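PDB 1WE1: heme oxygenase 1 from Synechocystis sp., which probably opens the heme ring with oxygen and reducing equivalents, giving biliverdin IXalpha, carbon monoxide and iron, a key step toward the chromophores of the photosynthetic antennae. Local coordinates for residues 15-20 against 194-199; 43-48 against 200-205; 122-127 against 169-174. All coordinates share one frame; numbering follows the deposited sequence.

Contact 1. Residues 15-20 against 194-199; sequences KSHSMA and DAFAMN. With HEM (protoporphyrin IX containing Fe), chain H.
The ring of Phe196 lies against the backbone and CB of His17, the axial ligand of the heme iron. Phe196 CE2 comes to 3.4 Å from His17 CA, while Phe196 CB and CG rest on Ser16 CB and Phe196 CD2 has Ala20 CB at the ring edge, 4.5 Å off. The two rings meet rim to rim, planes 58° apart, neither lying over the other. His17 CG is anti to the backbone N (chi1 -168°), which carries the imidazole from the helix to the porphyrin, where NE2 binds the heme iron at 2.0 Å; water 1 is the other axial ligand, 1.8 Å from the iron. One face of Phe196 takes the heme methyl CMB, offset toward the rim. The heme vinyl CBB is pinched between Ala20 CB at 3.4 Å and Asn199 CB at 3.7 Å. In the second shell, Glu21 OE2 hydrogen-bonds His17 ND1 and would be expected to strengthen the imidazole as a donor to iron. Ser16 OG is hydrogen-bonded to Asn193 OD1, a polar tie beside the apolar contact. Asn199 ND2 turns back to Ala195 O (2.9 Å) from above the carbonyl plane and also bonds Tyr105 OH. Helices 14-21 and 182-205 run almost parallel here, local axes 4° apart and 9.7 Å at closest approach; helix 120-146 packs on the latter through Thr126, which touches Ala195 and Phe196.

Contact 2. Residues 43-48 against 200-205; sequences VGNLYF and MKMFNE. With HEM (protoporphyrin IX containing Fe), chain H.
Met202 places CG anti to its carbonyl carbon (chi1 -72°), continues straight through chi2 and then bends at chi3 (-64°), which turns the methyl CE toward Leu46. Leu46, with CG likewise beside the backbone N, brings its CD2 branch to 3.7 Å from Met202 CE, the two side chains crossing at a slant. The thioether is shared with Asn45, whose CB lies 3.7 Å from Met202 SD as the two chains slide past each other in opposite directions. The closest contacts are made by carbon and sulfur; the polar ends are engaged by Ser99 and Ala101. Asn45 OD1 accepts from Ser99 N, and Glu205 binds Ser99 OG through OE2 and Ala101 N through OE1, so both groups are tied to the start of helix 100-115, while Asn45 ND2 and Glu205 OE2, 4.2 Å apart, are not hydrogen-bonded. Phe203, next to Met202 on helix 182-205, brings CE2 to 3.7 Å from the heme vinyl CBB. The helices are roughly antiparallel, local axes at 154° and 11.3 Å at closest approach, a spacing bridged chiefly by the long methionine. This is largely apolar helix-on-helix packing of the all-helical heme oxygenase fold, beside the vinyl end of its heme pocket.

Contact 3. Residues 122-127 against 169-174; sequences AHSYTR and NTYRQA. With HEM (protoporphyrin IX containing Fe), chain H.
Ser124 OG and Tyr171 OH, modelled 2.5 Å apart, make the close part of this contact, a very short hydrogen bond in which either hydroxyl could be the donor. Ser124 OG lies in the plane of the Tyr171 ring, at its edge, and Tyr171 OH touches Ser124 CB at 3.4 Å. With CG anti to its backbone N (chi1 -171°), Tyr171 sends its phenol across from helix 164-176. Around this buried bond Met57 and Ile69 touch Ser124, and Leu74 touches Tyr171. Arg172, one residue on, is looser and partly exposed: Arg172 NH2 comes no nearer to residues 122-127 than 5.9 Å, at Tyr125 CE1. Here the heme joins the segments through one propionate. Tyr125 OH donates to heme O1A at 2.7 Å, in the plane of its ring, while the extended Arg172 donates from NH1 to heme O2A at 2.7 Å with an N-H...O angle of 152°. The guanidinium charge would be expected to favour the ionised propionate. The heme methyl CMA sits 3.5 Å above one face of the Tyr125 ring. Together with Arg10 and Lys168, which also hydrogen-bond the heme, Tyr125 and Arg172 form the propionate-anchoring end of the heme oxygenase pocket.

From the N terminus, helix 14-21 comes first and finds its partner at residues 194-199, so contact 1 closes a long loop of mostly helical chain. Helix 36-59 starts inside that loop, but its partner 200-205 lies beyond it: contacts 1 and 2 cross, and they share helix 182-205, with Met200 SD packing near Ala20 N. Contact 3 closes a shorter loop, between helices 120-146 and 164-176, nested inside both others. Met198 and Ala195 meet His123, bringing contacts 1 and 3 side by side, and Arg127 NH2 reaches Leu46 of contact 2. Together they tie five helices around one heme, touched by all three contacts.

Contact 1. Residues 15-20 against 194-199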
loop_
_atom_site.group_PDB
_atom_site.type_symbol
_atom_site.label_atom_id
_atom_site.label_comp_id
_atom_site.label_asym_id
_atom_site.label_seq_id
_atom_site.Cartn_x
_atom_site.Cartn_y
_atom_site.Cartn_z
ATOM N N LYS A 15 15.308 -6.878 -3.554
ATOM C CA LYS A 15 14.982 -7.342 -4.899
ATOM C C LYS A 15 13.538 -7.015 -5.306
ATOM O O LYS A 15 13.303 -6.365 -6.322
ATOM C CB LYS A 15 15.195 -8.850 -4.978
ATOM C CG LYS A 15 14.859 -9.473 -6.317
ATOM C CD LYS A 15 15.906 -9.118 -7.350
ATOM C CE LYS A 15 15.662 -9.834 -8.664
ATOM N NZ LYS A 15 16.732 -9.496 -9.647
ATOM N N SER A 16 12.575 -7.474 -4.513
ATOM C CA SER A 16 11.174 -7.235 -4.818
ATOM C C SER A 16 10.816 -5.780 -5.061
ATOM O O SER A 16 10.116 -5.474 -6.015
ATOM C CB SER A 16 10.284 -7.788 -3.711
ATOM O OG SER A 16 10.160 -9.191 -3.821
ATOM N N HIS A 17 11.280 -4.884 -4.199
ATOM C CA HIS A 17 10.985 -3.466 -4.361
ATOM C C HIS A 17 11.515 -2.991 -5.706
ATOM O O HIS A 17 10.911 -2.144 -6.367
ATOM C CB HIS A 17 11.625 -2.659 -3.237
ATOM C CG HIS A 17 11.137 -1.247 -3.152
ATOM N ND1 HIS A 17 11.526 -0.269 -4.041
ATOM C CD2 HIS A 17 10.325 -0.639 -2.253
ATOM C CE1 HIS A 17 10.983 0.882 -3.686
ATOM N NE2 HIS A 17 10.251 0.685 -2.604
ATOM N N SER A 18 12.649 -3.547 -6.105
ATOM C CA SER A 18 13.266 -3.211 -7.379
ATOM C C SER A 18 12.365 -3.653 -8.551
ATOM O O SER A 18 12.207 -2.919 -9.527
ATOM C CB SER A 18 14.639 -3.881 -7.472
ATOM O OG SER A 18 15.071 -3.955 -8.819
ATOM N N MET A 19 11.776 -4.845 -8.450
ATOM C CA MET A 19 10.886 -5.342 -9.497
ATOM C C MET A 19 9.626 -4.483 -9.531
ATOM O O MET A 19 9.050 -4.238 -10.588
ATOM C CB MET A 19 10.496 -6.790 -9.227
ATOM C CG MET A 19 11.612 -7.793 -9.422
ATOM S SD MET A 19 11.216 -9.343 -8.555
ATOM C CE MET A 19 9.851 -10.002 -9.567
ATOM N N ALA A 20 9.205 -4.026 -8.362
ATOM C CA ALA A 20 8.023 -3.184 -8.254
ATOM C C ALA A 20 8.195 -1.915 -9.098
ATOM O O ALA A 20 7.313 -1.538 -9.871
ATOM C CB ALA A 20 7.793 -2.820 -6.796
ATOM N N ASP A 194 5.839 -11.823 -0.480
ATOM C CA ASP A 194 4.579 -12.299 -1.035
ATOM C C ASP A 194 3.676 -11.087 -1.277
ATOM O O ASP A 194 3.108 -10.931 -2.361
ATOM C CB ASP A 194 3.883 -13.270 -0.068
ATOM C CG ASP A 194 4.303 -14.717 -0.274
ATOM O OD1 ASP A 194 5.513 -15.014 -0.202
ATOM O OD2 ASP A 194 3.414 -15.566 -0.505
ATOM N N ALA A 195 3.554 -10.235 -0.259
ATOM C CA ALA A 195 2.727 -9.042 -0.355
ATOM C C ALA A 195 3.181 -8.171 -1.519
ATOM O O ALA A 195 2.358 -7.666 -2.272
ATOM C CB ALA A 195 2.782 -8.253 0.942
ATOM N N PHE A 196 4.487 -7.995 -1.672
ATOM C CA PHE A 196 4.981 -7.190 -2.774
ATOM C C PHE A 196 4.414 -7.727 -4.085
ATOM O O PHE A 196 3.922 -6.966 -4.918
ATOM C CB PHE A 196 6.509 -7.231 -2.859
ATOM C CG PHE A 196 7.189 -6.100 -2.160
ATOM C CD1 PHE A 196 7.347 -6.106 -0.776
ATOM C CD2 PHE A 196 7.699 -5.029 -2.884
ATOM C CE1 PHE A 196 8.004 -5.062 -0.131
ATOM C CE2 PHE A 196 8.355 -3.980 -2.243
ATOM C CZ PHE A 196 8.505 -4.001 -0.864
ATOM N N ALA A 197 4.492 -9.042 -4.265
ATOM C CA ALA A 197 4.003 -9.659 -5.482
ATOM C C ALA A 197 2.519 -9.356 -5.665
ATOM O O ALA A 197 2.061 -9.140 -6.783
ATOM C CB ALA A 197 4.236 -11.154 -5.441
ATOM N N MET A 198 1.771 -9.332 -4.571
ATOM C CA MET A 198 0.346 -9.052 -4.651
ATOM C C MET A 198 0.040 -7.608 -5.071
ATOM O O MET A 198 -0.983 -7.335 -5.698
ATOM C CB MET A 198 -0.316 -9.380 -3.321
ATOM C CG MET A 198 -0.289 -10.858 -3.042
ATOM S SD MET A 198 -1.211 -11.342 -1.589
ATOM C CE MET A 198 0.072 -11.196 -0.304
ATOM N N ASN A 199 0.932 -6.690 -4.721
ATOM C CA ASN A 199 0.764 -5.300 -5.101
ATOM C C ASN A 199 1.076 -5.231 -6.584
ATOM O O ASN A 199 0.358 -4.610 -7.364
ATOM C CB ASN A 199 1.734 -4.416 -4.317
ATOM C CG ASN A 199 1.234 -4.109 -2.937
ATOM O OD1 ASN A 199 0.409 -3.226 -2.759
ATOM N ND2 ASN A 199 1.704 -4.852 -1.951
HETATM C CHA HEM H . 10.938 2.211 0.760
HETATM C CHB HEM H . 7.072 -0.590 -0.020
HETATM C CHC HEM H . 7.107 0.934 -4.628
HETATM C CHD HEM H . 9.818 4.660 -3.292
HETATM C C1A HEM H . 9.974 1.198 0.951
HETATM C C2A HEM H . 9.846 0.332 2.113
HETATM C C3A HEM H . 8.783 -0.493 1.871
HETATM C C4A HEM H . 8.222 -0.071 0.578
HETATM C CMA HEM H . 8.240 -1.600 2.723
HETATM C CAA HEM H . 10.698 0.394 3.371
HETATM C CBA HEM H . 12.115 -0.218 3.249
HETATM C CGA HEM H . 12.882 -0.167 4.439
HETATM O O1A HEM H . 12.948 -1.269 5.116
HETATM O O2A HEM H . 13.462 0.861 4.843
HETATM C C1B HEM H . 6.751 -0.452 -1.381
HETATM C C2B HEM H . 5.752 -1.253 -2.086
HETATM C C3B HEM H . 5.718 -0.786 -3.368
HETATM C C4B HEM H . 6.754 0.242 -3.455
HETATM C CMB HEM H . 4.932 -2.347 -1.449
HETATM C CAB HEM H . 4.785 -1.165 -4.501
HETATM C CBB HEM H . 4.924 -2.635 -4.979
HETATM C C1C HEM H . 7.775 2.132 -4.665
HETATM C C2C HEM H . 7.821 3.048 -5.795
HETATM C C3C HEM H . 8.768 3.954 -5.479
HETATM C C4C HEM H . 9.068 3.792 -4.075
HETATM C CMC HEM H . 6.951 2.941 -7.033
HETATM C CAC HEM H . 9.434 4.961 -6.420
HETATM C CBC HEM H . 8.653 6.306 -6.438
HETATM C C1D HEM H . 10.374 4.343 -2.029
HETATM C C2D HEM H . 11.346 5.178 -1.327
HETATM C C3D HEM H . 11.625 4.518 -0.174
HETATM C C4D HEM H . 10.864 3.244 -0.202
HETATM C CMD HEM H . 11.863 6.469 -1.875
HETATM C CAD HEM H . 12.524 4.906 0.975
HETATM C CBD HEM H . 13.977 4.263 0.853
HETATM C CGD HEM H . 14.735 4.382 2.043
HETATM O O1D HEM H . 14.186 4.165 3.187
HETATM O O2D HEM H . 15.959 4.697 1.994
HETATM N NA HEM H . 8.996 0.925 0.024
HETATM N NB HEM H . 7.347 0.461 -2.222
HETATM N NC HEM H . 8.523 2.634 -3.584
HETATM N ND HEM H . 10.073 3.196 -1.297
HETATM FE FE HEM H . 8.754 1.800 -1.764
HETATM O O HOH W 1 7.480 2.818 -1.002
#

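Contact 2. Residues 43-48 against 200-205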
loop_
_atom_site.group_PDB
_atom_site.type_symbol
_atom_site.label_atom_id
_atom_site.label_comp_id
_atom_site.label_asym_id
_atom_site.label_seq_id
_atom_site.Cartn_x
_atom_site.Cartn_y
_atom_site.Cartn_z
ATOM N N VAL A 43 -6.828 2.744 -6.291
ATOM C CA VAL A 43 -7.302 3.314 -5.037
ATOM C C VAL A 43 -8.441 2.476 -4.480
ATOM O O VAL A 43 -8.515 2.249 -3.277
ATOM C CB VAL A 43 -7.785 4.765 -5.248
ATOM C CG1 VAL A 43 -8.425 5.318 -3.964
ATOM C CG2 VAL A 43 -6.601 5.638 -5.675
ATOM N N GLY A 44 -9.331 2.028 -5.358
ATOM C CA GLY A 44 -10.440 1.197 -4.924
ATOM C C GLY A 44 -9.899 -0.083 -4.306
ATOM O O GLY A 44 -10.348 -0.501 -3.238
ATOM N N ASN A 45 -8.921 -0.710 -4.955
ATOM C CA ASN A 45 -8.358 -1.931 -4.394
ATOM C C ASN A 45 -7.686 -1.706 -3.028
ATOM O O ASN A 45 -8.051 -2.353 -2.038
ATOM C CB ASN A 45 -7.370 -2.564 -5.364
ATOM C CG ASN A 45 -8.062 -3.368 -6.456
ATOM O OD1 ASN A 45 -9.184 -3.861 -6.284
ATOM N ND2 ASN A 45 -7.381 -3.526 -7.578
ATOM N N LEU A 46 -6.722 -0.792 -2.959
ATOM C CA LEU A 46 -6.054 -0.536 -1.690
ATOM C C LEU A 46 -7.087 -0.246 -0.611
ATOM O O LEU A 46 -6.921 -0.630 0.540
ATOM C CB LEU A 46 -5.084 0.637 -1.816
ATOM C CG LEU A 46 -3.969 0.356 -2.817
ATOM C CD1 LEU A 46 -2.984 1.511 -2.844
ATOM C CD2 LEU A 46 -3.269 -0.927 -2.422
ATOM N N TYR A 47 -8.166 0.422 -0.994
ATOM C CA TYR A 47 -9.224 0.732 -0.052
ATOM C C TYR A 47 -9.685 -0.547 0.666
ATOM O O TYR A 47 -9.840 -0.553 1.882
ATOM C CB TYR A 47 -10.400 1.375 -0.791
ATOM C CG TYR A 47 -11.647 1.482 0.043
ATOM C CD1 TYR A 47 -11.710 2.344 1.132
ATOM C CD2 TYR A 47 -12.750 0.681 -0.224
ATOM C CE1 TYR A 47 -12.843 2.397 1.935
ATOM C CE2 TYR A 47 -13.887 0.728 0.576
ATOM C CZ TYR A 47 -13.927 1.582 1.649
ATOM O OH TYR A 47 -15.055 1.611 2.450
ATOM N N PHE A 48 -9.900 -1.629 -0.083
ATOM C CA PHE A 48 -10.348 -2.886 0.521
ATOM C C PHE A 48 -9.241 -3.591 1.301
ATOM O O PHE A 48 -9.488 -4.177 2.353
ATOM C CB PHE A 48 -10.900 -3.833 -0.549
ATOM C CG PHE A 48 -12.095 -3.282 -1.279
ATOM C CD1 PHE A 48 -11.961 -2.738 -2.553
ATOM C CD2 PHE A 48 -13.352 -3.267 -0.671
ATOM C CE1 PHE A 48 -13.057 -2.185 -3.210
ATOM C CE2 PHE A 48 -14.459 -2.714 -1.318
ATOM C CZ PHE A 48 -14.312 -2.169 -2.593
ATOM N N MET A 200 2.154 -5.900 -6.964
ATOM C CA MET A 200 2.583 -5.917 -8.340
ATOM C C MET A 200 1.521 -6.500 -9.263
ATOM O O MET A 200 1.388 -6.064 -10.406
ATOM C CB MET A 200 3.889 -6.692 -8.463
ATOM C CG MET A 200 5.058 -6.016 -7.776
ATOM S SD MET A 200 6.654 -6.596 -8.379
ATOM C CE MET A 200 7.053 -7.867 -7.145
ATOM N N LYS A 201 0.749 -7.467 -8.779
ATOM C CA LYS A 201 -0.275 -8.054 -9.623
ATOM C C LYS A 201 -1.422 -7.062 -9.860
ATOM O O LYS A 201 -2.031 -7.049 -10.933
ATOM C CB LYS A 201 -0.790 -9.368 -9.025
ATOM C CG LYS A 201 -1.538 -10.198 -10.058
ATOM C CD LYS A 201 -1.747 -11.643 -9.643
ATOM C CE LYS A 201 -2.483 -12.404 -10.750
ATOM N NZ LYS A 201 -2.435 -13.889 -10.569
ATOM N N MET A 202 -1.715 -6.227 -8.865
ATOM C CA MET A 202 -2.761 -5.226 -9.030
ATOM C C MET A 202 -2.333 -4.223 -10.116
ATOM O O MET A 202 -3.149 -3.804 -10.946
ATOM C CB MET A 202 -3.024 -4.497 -7.712
ATOM C CG MET A 202 -3.731 -5.350 -6.678
ATOM S SD MET A 202 -4.260 -4.467 -5.175
ATOM C CE MET A 202 -2.672 -3.960 -4.493
ATOM N N PHE A 203 -1.051 -3.855 -10.113
ATOM C CA PHE A 203 -0.513 -2.910 -11.090
ATOM C C PHE A 203 -0.602 -3.471 -12.501
ATOM O O PHE A 203 -1.012 -2.776 -13.436
ATOM C CB PHE A 203 0.954 -2.585 -10.810
ATOM C CG PHE A 203 1.208 -1.944 -9.477
ATOM C CD1 PHE A 203 0.226 -1.195 -8.837
ATOM C CD2 PHE A 203 2.470 -2.044 -8.885
ATOM C CE1 PHE A 203 0.497 -0.548 -7.622
ATOM C CE2 PHE A 203 2.761 -1.404 -7.670
ATOM C CZ PHE A 203 1.775 -0.654 -7.034
ATOM N N ASN A 204 -0.191 -4.725 -12.660
ATOM C CA ASN A 204 -0.236 -5.373 -13.967
ATOM C C ASN A 204 -1.668 -5.441 -14.525
ATOM O O ASN A 204 -1.867 -5.367 -15.740
ATOM C CB ASN A 204 0.372 -6.775 -13.885
ATOM C CG ASN A 204 1.883 -6.745 -13.803
ATOM O OD1 ASN A 204 2.542 -6.017 -14.554
ATOM N ND2 ASN A 204 2.449 -7.544 -12.898
ATOM N N GLU A 205 -2.653 -5.572 -13.635
ATOM C CA GLU A 205 -4.059 -5.620 -14.036
ATOM C C GLU A 205 -4.464 -4.317 -14.721
ATOM O O GLU A 205 -5.433 -4.272 -15.481
ATOM C CB GLU A 205 -4.969 -5.802 -12.822
ATOM C CG GLU A 205 -5.268 -7.218 -12.431
ATOM C CD GLU A 205 -6.187 -7.279 -11.224
ATOM O OE1 GLU A 205 -6.709 -8.372 -10.917
ATOM O OE2 GLU A 205 -6.379 -6.227 -10.571
HETATM C CHA HEM H . 10.938 2.211 0.760
HETATM C CHB HEM H . 7.072 -0.590 -0.020
HETATM C CHC HEM H . 7.107 0.934 -4.628
HETATM C CHD HEM H . 9.818 4.660 -3.292
HETATM C C1A HEM H . 9.974 1.198 0.951
HETATM C C2A HEM H . 9.846 0.332 2.113
HETATM C C3A HEM H . 8.783 -0.493 1.871
HETATM C C4A HEM H . 8.222 -0.071 0.578
HETATM C CMA HEM H . 8.240 -1.600 2.723
HETATM C CAA HEM H . 10.698 0.394 3.371
HETATM C CBA HEM H . 12.115 -0.218 3.249
HETATM C CGA HEM H . 12.882 -0.167 4.439
HETATM O O1A HEM H . 12.948 -1.269 5.116
HETATM O O2A HEM H . 13.462 0.861 4.843
HETATM C C1B HEM H . 6.751 -0.452 -1.381
HETATM C C2B HEM H . 5.752 -1.253 -2.086
HETATM C C3B HEM H . 5.718 -0.786 -3.368
HETATM C C4B HEM H . 6.754 0.242 -3.455
HETATM C CMB HEM H . 4.932 -2.347 -1.449
HETATM C CAB HEM H . 4.785 -1.165 -4.501
HETATM C CBB HEM H . 4.924 -2.635 -4.979
HETATM C C1C HEM H . 7.775 2.132 -4.665
HETATM C C2C HEM H . 7.821 3.048 -5.795
HETATM C C3C HEM H . 8.768 3.954 -5.479
HETATM C C4C HEM H . 9.068 3.792 -4.075
HETATM C CMC HEM H . 6.951 2.941 -7.033
HETATM C CAC HEM H . 9.434 4.961 -6.420
HETATM C CBC HEM H . 8.653 6.306 -6.438
HETATM C C1D HEM H . 10.374 4.343 -2.029
HETATM C C2D HEM H . 11.346 5.178 -1.327
HETATM C C3D HEM H . 11.625 4.518 -0.174
HETATM C C4D HEM H . 10.864 3.244 -0.202
HETATM C CMD HEM H . 11.863 6.469 -1.875
HETATM C CAD HEM H . 12.524 4.906 0.975
HETATM C CBD HEM H . 13.977 4.263 0.853
HETATM C CGD HEM H . 14.735 4.382 2.043
HETATM O O1D HEM H . 14.186 4.165 3.187
HETATM O O2D HEM H . 15.959 4.697 1.994
HETATM N NA HEM H . 8.996 0.925 0.024
HETATM N NB HEM H . 7.347 0.461 -2.222
HETATM N NC HEM H . 8.523 2.634 -3.584
HETATM N ND HEM H . 10.073 3.196 -1.297
HETATM FE FE HEM H . 8.754 1.800 -1.764
HETATM O O HOH W 1 7.480 2.818 -1.002
#

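Contact 3. Residues 122-127 against 169-174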
loop_
_atom_site.group_PDB
_atom_site.type_symbol
_atom_site.label_atom_id
_atom_site.label_comp_id
_atom_site.label_asym_id
_atom_site.label_seq_id
_atom_site.Cartn_x
_atom_site.Cartn_y
_atom_site.Cartn_z
ATOM N N ALA A 122 4.268 -8.485 8.379
ATOM C CA ALA A 122 4.862 -8.413 7.046
ATOM C C ALA A 122 4.004 -7.497 6.187
ATOM O O ALA A 122 4.514 -6.734 5.368
ATOM C CB ALA A 122 4.927 -9.790 6.430
ATOM N N HIS A 123 2.693 -7.590 6.391
ATOM C CA HIS A 123 1.724 -6.786 5.666
ATOM C C HIS A 123 1.742 -5.338 6.130
ATOM O O HIS A 123 1.677 -4.421 5.307
ATOM C CB HIS A 123 0.338 -7.402 5.818
ATOM C CG HIS A 123 0.118 -8.566 4.910
ATOM N ND1 HIS A 123 0.088 -8.433 3.539
ATOM C CD2 HIS A 123 0.006 -9.889 5.163
ATOM C CE1 HIS A 123 -0.029 -9.626 2.985
ATOM N NE2 HIS A 123 -0.079 -10.527 3.948
ATOM N N SER A 124 1.831 -5.139 7.443
ATOM C CA SER A 124 1.911 -3.800 8.010
ATOM C C SER A 124 3.199 -3.170 7.478
ATOM O O SER A 124 3.225 -2.004 7.076
ATOM C CB SER A 124 1.963 -3.872 9.541
ATOM O OG SER A 124 2.368 -2.637 10.121
ATOM N N TYR A 125 4.269 -3.958 7.463
ATOM C CA TYR A 125 5.542 -3.461 6.992
ATOM C C TYR A 125 5.429 -3.061 5.534
ATOM O O TYR A 125 5.658 -1.902 5.195
ATOM C CB TYR A 125 6.649 -4.519 7.166
ATOM C CG TYR A 125 7.934 -4.187 6.422
ATOM C CD1 TYR A 125 8.760 -3.131 6.832
ATOM C CD2 TYR A 125 8.280 -4.879 5.257
ATOM C CE1 TYR A 125 9.894 -2.773 6.092
ATOM C CE2 TYR A 125 9.405 -4.530 4.514
ATOM C CZ TYR A 125 10.199 -3.480 4.933
ATOM O OH TYR A 125 11.283 -3.129 4.170
ATOM N N THR A 126 5.062 -4.008 4.676
ATOM C CA THR A 126 4.956 -3.744 3.241
ATOM C C THR A 126 4.139 -2.513 2.842
ATOM O O THR A 126 4.541 -1.780 1.955
ATOM C CB THR A 126 4.420 -4.972 2.497
ATOM O OG1 THR A 126 5.320 -6.069 2.704
ATOM C CG2 THR A 126 4.336 -4.697 1.009
ATOM N N ARG A 127 3.011 -2.269 3.499
ATOM C CA ARG A 127 2.208 -1.095 3.161
ATOM C C ARG A 127 2.623 0.166 3.928
ATOM O O ARG A 127 3.206 1.091 3.357
ATOM C CB ARG A 127 0.714 -1.374 3.388
ATOM C CG ARG A 127 0.064 -2.288 2.334
ATOM C CD ARG A 127 0.504 -1.937 0.906
ATOM N NE ARG A 127 0.340 -0.515 0.598
ATOM C CZ ARG A 127 0.610 0.046 -0.580
ATOM N NH1 ARG A 127 1.068 -0.684 -1.590
ATOM N NH2 ARG A 127 0.411 1.346 -0.757
ATOM N N ASN A 169 11.249 5.741 12.933
ATOM C CA ASN A 169 12.210 5.089 13.823
ATOM C C ASN A 169 11.480 4.305 14.902
ATOM O O ASN A 169 11.780 3.135 15.139
ATOM C CB ASN A 169 13.143 6.111 14.469
ATOM C CG ASN A 169 14.199 6.620 13.506
ATOM O OD1 ASN A 169 14.832 5.835 12.790
ATOM N ND2 ASN A 169 14.407 7.936 13.489
ATOM N N THR A 170 10.524 4.950 15.559
ATOM C CA THR A 170 9.751 4.272 16.579
ATOM C C THR A 170 9.248 2.962 15.972
ATOM O O THR A 170 9.288 1.908 16.616
ATOM C CB THR A 170 8.533 5.112 17.013
ATOM O OG1 THR A 170 8.982 6.345 17.596
ATOM C CG2 THR A 170 7.675 4.339 18.020
ATOM N N TYR A 171 8.796 3.033 14.719
ATOM C CA TYR A 171 8.269 1.864 14.029
ATOM C C TYR A 171 9.319 0.772 13.761
ATOM O O TYR A 171 9.063 -0.402 14.033
ATOM C CB TYR A 171 7.575 2.290 12.724
ATOM C CG TYR A 171 6.816 1.162 12.053
ATOM C CD1 TYR A 171 7.483 0.219 11.266
ATOM C CD2 TYR A 171 5.443 0.996 12.260
ATOM C CE1 TYR A 171 6.808 -0.862 10.705
ATOM C CE2 TYR A 171 4.757 -0.080 11.707
ATOM C CZ TYR A 171 5.447 -1.009 10.927
ATOM O OH TYR A 171 4.783 -2.072 10.346
ATOM N N ARG A 172 10.484 1.139 13.227
ATOM C CA ARG A 172 11.542 0.155 12.969
ATOM C C ARG A 172 11.949 -0.440 14.314
ATOM O O ARG A 172 12.143 -1.648 14.453
ATOM C CB ARG A 172 12.769 0.819 12.353
ATOM C CG ARG A 172 12.601 1.353 10.954
ATOM C CD ARG A 172 13.751 2.294 10.659
ATOM N NE ARG A 172 13.801 2.743 9.274
ATOM C CZ ARG A 172 13.963 1.935 8.230
ATOM N NH1 ARG A 172 14.000 2.449 7.005
ATOM N NH2 ARG A 172 14.073 0.618 8.407
ATOM N N GLN A 173 12.087 0.444 15.297
ATOM C CA GLN A 173 12.449 0.070 16.655
ATOM C C GLN A 173 11.431 -0.951 17.146
ATOM O O GLN A 173 11.795 -2.038 17.606
ATOM C CB GLN A 173 12.424 1.314 17.558
ATOM C CG GLN A 173 12.732 1.060 19.035
ATOM C CD GLN A 173 14.119 0.481 19.252
ATOM O OE1 GLN A 173 15.118 1.042 18.792
ATOM N NE2 GLN A 173 14.190 -0.645 19.955
ATOM N N ALA A 174 10.156 -0.593 17.035
ATOM C CA ALA A 174 9.072 -1.467 17.459
ATOM C C ALA A 174 9.293 -2.879 16.931
ATOM O O ALA A 174 9.161 -3.852 17.670
ATOM C CB ALA A 174 7.745 -0.925 16.965
HETATM C CHA HEM H . 10.938 2.211 0.760
HETATM C CHB HEM H . 7.072 -0.590 -0.020
HETATM C CHC HEM H . 7.107 0.934 -4.628
HETATM C CHD HEM H . 9.818 4.660 -3.292
HETATM C C1A HEM H . 9.974 1.198 0.951
HETATM C C2A HEM H . 9.846 0.332 2.113
HETATM C C3A HEM H . 8.783 -0.493 1.871
HETATM C C4A HEM H . 8.222 -0.071 0.578
HETATM C CMA HEM H . 8.240 -1.600 2.723
HETATM C CAA HEM H . 10.698 0.394 3.371
HETATM C CBA HEM H . 12.115 -0.218 3.249
HETATM C CGA HEM H . 12.882 -0.167 4.439
HETATM O O1A HEM H . 12.948 -1.269 5.116
HETATM O O2A HEM H . 13.462 0.861 4.843
HETATM C C1B HEM H . 6.751 -0.452 -1.381
HETATM C C2B HEM H . 5.752 -1.253 -2.086
HETATM C C3B HEM H . 5.718 -0.786 -3.368
HETATM C C4B HEM H . 6.754 0.242 -3.455
HETATM C CMB HEM H . 4.932 -2.347 -1.449
HETATM C CAB HEM H . 4.785 -1.165 -4.501
HETATM C CBB HEM H . 4.924 -2.635 -4.979
HETATM C C1C HEM H . 7.775 2.132 -4.665
HETATM C C2C HEM H . 7.821 3.048 -5.795
HETATM C C3C HEM H . 8.768 3.954 -5.479
HETATM C C4C HEM H . 9.068 3.792 -4.075
HETATM C CMC HEM H . 6.951 2.941 -7.033
HETATM C CAC HEM H . 9.434 4.961 -6.420
HETATM C CBC HEM H . 8.653 6.306 -6.438
HETATM C C1D HEM H . 10.374 4.343 -2.029
HETATM C C2D HEM H . 11.346 5.178 -1.327
HETATM C C3D HEM H . 11.625 4.518 -0.174
HETATM C C4D HEM H . 10.864 3.244 -0.202
HETATM C CMD HEM H . 11.863 6.469 -1.875
HETATM C CAD HEM H . 12.524 4.906 0.975
HETATM C CBD HEM H . 13.977 4.263 0.853
HETATM C CGD HEM H . 14.735 4.382 2.043
HETATM O O1D HEM H . 14.186 4.165 3.187
HETATM O O2D HEM H . 15.959 4.697 1.994
HETATM N NA HEM H . 8.996 0.925 0.024
HETATM N NB HEM H . 7.347 0.461 -2.222
HETATM N NC HEM H . 8.523 2.634 -3.584
HETATM N ND HEM H . 10.073 3.196 -1.297
HETATM FE FE HEM H . 8.754 1.800 -1.764
HETATM O O HOH W 1 7.480 2.818 -1.002
#